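Local coordinates for protein 3-dehydroquinate dehydratase (Aquifex aeolicus, PDB 2EGZ) that catalyses the cis-dehydration of 3-dehydroquinate to 3-dehydroshikimate, the third step of the chorismate pathway, through a Schiff-base intermediate, at residues 113-118 with 141-146. Residues are numbered along the deposited sequence; the frame is centred on the assembly and turned at random.
With TLA (L(+)-tartaric acid), chain D.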
loop_
_atom_site.group_PDB
_atom_site.type_symbol
_atom_site.label_atom_id
_atom_site.label_comp_id
_atom_site.label_asym_id
_atom_site.label_seq_id
_atom_site.Cartn_x
_atom_site.Cartn_y
_atom_site.Cartn_z
ATOM N N ILE B 113 -4.547 13.457 -5.084
ATOM C CA ILE B 113 -4.172 12.051 -5.033
ATOM C C ILE B 113 -2.959 11.994 -4.130
ATOM O O ILE B 113 -1.876 12.464 -4.484
ATOM C CB ILE B 113 -3.861 11.518 -6.435
ATOM C CG1 ILE B 113 -5.143 11.564 -7.278
ATOM C CG2 ILE B 113 -3.326 10.089 -6.344
ATOM C CD1 ILE B 113 -4.953 11.190 -8.740
ATOM N N SER B 114 -3.158 11.420 -2.951
ATOM C CA SER B 114 -2.122 11.375 -1.933
ATOM C C SER B 114 -1.340 10.092 -1.690
ATOM O O SER B 114 -1.756 8.990 -2.051
ATOM C CB SER B 114 -2.737 11.811 -0.606
ATOM O OG SER B 114 -3.784 10.922 -0.244
ATOM N N TYR B 115 -0.195 10.279 -1.043
ATOM C CA TYR B 115 0.703 9.200 -0.664
ATOM C C TYR B 115 1.290 9.599 0.680
ATOM O O TYR B 115 1.801 10.710 0.825
ATOM C CB TYR B 115 1.845 9.046 -1.671
ATOM C CG TYR B 115 2.939 8.133 -1.159
ATOM C CD1 TYR B 115 2.745 6.756 -1.093
ATOM C CD2 TYR B 115 4.135 8.654 -0.659
ATOM C CE1 TYR B 115 3.708 5.916 -0.530
ATOM C CE2 TYR B 115 5.105 7.824 -0.095
ATOM C CZ TYR B 115 4.882 6.458 -0.032
ATOM O OH TYR B 115 5.820 5.635 0.559
ATOM N N HIS B 116 1.206 8.717 1.667
ATOM C CA HIS B 116 1.767 9.026 2.974
ATOM C C HIS B 116 2.762 7.966 3.424
ATOM O O HIS B 116 2.572 6.775 3.177
ATOM C CB HIS B 116 0.672 9.119 4.043
ATOM C CG HIS B 116 -0.437 10.066 3.708
ATOM N ND1 HIS B 116 -1.351 9.820 2.708
ATOM C CD2 HIS B 116 -0.797 11.247 4.265
ATOM C CE1 HIS B 116 -2.226 10.810 2.661
ATOM N NE2 HIS B 116 -1.913 11.687 3.594
ATOM N N ASN B 117 3.838 8.402 4.068
ATOM C CA ASN B 117 4.811 7.463 4.616
ATOM C C ASN B 117 5.148 8.019 5.983
ATOM O O ASN B 117 5.851 9.020 6.105
ATOM C CB ASN B 117 6.080 7.355 3.764
ATOM C CG ASN B 117 6.978 6.206 4.220
ATOM O OD1 ASN B 117 7.250 6.056 5.414
ATOM N ND2 ASN B 117 7.437 5.394 3.275
ATOM N N PHE B 118 4.622 7.368 7.013
ATOM C CA PHE B 118 4.819 7.798 8.388
ATOM C C PHE B 118 6.146 7.379 9.006
ATOM O O PHE B 118 6.416 7.687 10.170
ATOM C CB PHE B 118 3.655 7.272 9.233
ATOM C CG PHE B 118 2.317 7.800 8.799
ATOM C CD1 PHE B 118 1.878 9.048 9.224
ATOM C CD2 PHE B 118 1.525 7.078 7.911
ATOM C CE1 PHE B 118 0.667 9.576 8.768
ATOM C CE2 PHE B 118 0.315 7.595 7.450
ATOM C CZ PHE B 118 -0.112 8.848 7.880
ATOM N N PRO B 141 -1.117 15.871 -7.111
ATOM C CA PRO B 141 -0.371 14.943 -6.264
ATOM C C PRO B 141 0.009 15.534 -4.911
ATOM O O PRO B 141 0.444 16.682 -4.818
ATOM C CB PRO B 141 0.847 14.592 -7.124
ATOM C CG PRO B 141 1.054 15.844 -7.932
ATOM C CD PRO B 141 -0.344 16.246 -8.310
ATOM N N LYS B 142 -0.179 14.737 -3.863
ATOM C CA LYS B 142 0.147 15.145 -2.502
ATOM C C LYS B 142 1.065 14.096 -1.897
ATOM O O LYS B 142 0.750 12.906 -1.923
ATOM C CB LYS B 142 -1.124 15.250 -1.647
ATOM C CG LYS B 142 -0.845 15.426 -0.164
ATOM C CD LYS B 142 -2.124 15.541 0.658
ATOM C CE LYS B 142 -1.792 15.763 2.129
ATOM N NZ LYS B 142 -3.002 15.937 2.989
ATOM N N ILE B 143 2.195 14.541 -1.358
ATOM C CA ILE B 143 3.158 13.642 -0.733
ATOM C C ILE B 143 3.397 14.112 0.696
ATOM O O ILE B 143 3.805 15.247 0.916
ATOM C CB ILE B 143 4.515 13.646 -1.487
ATOM C CG1 ILE B 143 4.313 13.197 -2.933
ATOM C CG2 ILE B 143 5.509 12.717 -0.789
ATOM C CD1 ILE B 143 5.574 13.269 -3.775
ATOM N N ALA B 144 3.129 13.241 1.662
ATOM C CA ALA B 144 3.340 13.568 3.070
ATOM C C ALA B 144 4.224 12.462 3.637
ATOM O O ALA B 144 3.760 11.341 3.849
ATOM C CB ALA B 144 2.005 13.613 3.805
ATOM N N VAL B 145 5.495 12.779 3.877
ATOM C CA VAL B 145 6.451 11.791 4.377
ATOM C C VAL B 145 7.296 12.297 5.546
ATOM O O VAL B 145 7.687 13.465 5.588
ATOM C CB VAL B 145 7.401 11.335 3.245
ATOM C CG1 VAL B 145 6.601 10.684 2.126
ATOM C CG2 VAL B 145 8.184 12.537 2.699
ATOM N N LYS B 146 7.584 11.406 6.489
ATOM C CA LYS B 146 8.372 11.777 7.655
ATOM C C LYS B 146 9.835 12.004 7.316
ATOM O O LYS B 146 10.484 11.160 6.689
ATOM C CB LYS B 146 8.280 10.706 8.747
ATOM C CG LYS B 146 9.104 11.052 9.987
ATOM C CD LYS B 146 9.021 9.978 11.063
ATOM C CE LYS B 146 9.880 10.347 12.272
ATOM N NZ LYS B 146 9.887 9.274 13.306
HETATM O O1 TLA D . -2.142 13.816 5.090
HETATM O O11 TLA D . -2.956 13.757 7.126
HETATM C C1 TLA D . -2.241 14.343 6.157
HETATM C C2 TLA D . -1.539 15.652 6.401
HETATM O O2 TLA D . -0.864 16.033 5.215
HETATM C C3 TLA D . -0.514 15.471 7.539
HETATM O O3 TLA D . 0.416 14.431 7.244
HETATM C C4 TLA D . 0.224 16.756 7.817
HETATM O O4 TLA D . 1.412 16.803 7.777
HETATM O O41 TLA D . -0.465 17.852 8.137
#
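Lys-142 runs fully extended, its CG trans to the backbone N (chi1 170°), and carries NZ toward the ring of His-116. The His-116 ring sets off opposite its own carbonyl carbon (chi1 -54°), and its CD2 lies 3.7 Å from Ala-144 CB. Lys-142 NZ and His-116 NE2 both meet one oxygen of a tartrate, probably from the crystallisation liquor. His-116 NE2 donates to tartrate O1 at 2.6 Å, in the plane of the ring, and Lys-142 NZ reaches the same O1 at 3.1 Å. Arg-61 and Arg-180 also bind the tartrate. Nearer its backbone, the Lys-142 chain passes Ser-114 CB, while Ser-114 OG bonds to Asp-88. On the face opposite these side chains, Val-145 CG1 touches both Tyr-115 CE2 (3.9 Å) and Asn-117 CB (3.7 Å). Five backbone hydrogen bonds join these neighbouring parallel strands of the TIM barrel, linked by helix 124-136 in a beta-alpha-beta crossover. A methionine here lacks the amine, so tartrate O1 would probably lose a partner and the substrate Schiff base could probably not form. Lys-142 NZ and His-116 NE2 are 4.4 Å apart, consistent with the Schiff-base lysine and the proton donor/acceptor histidine working on one bound substrate.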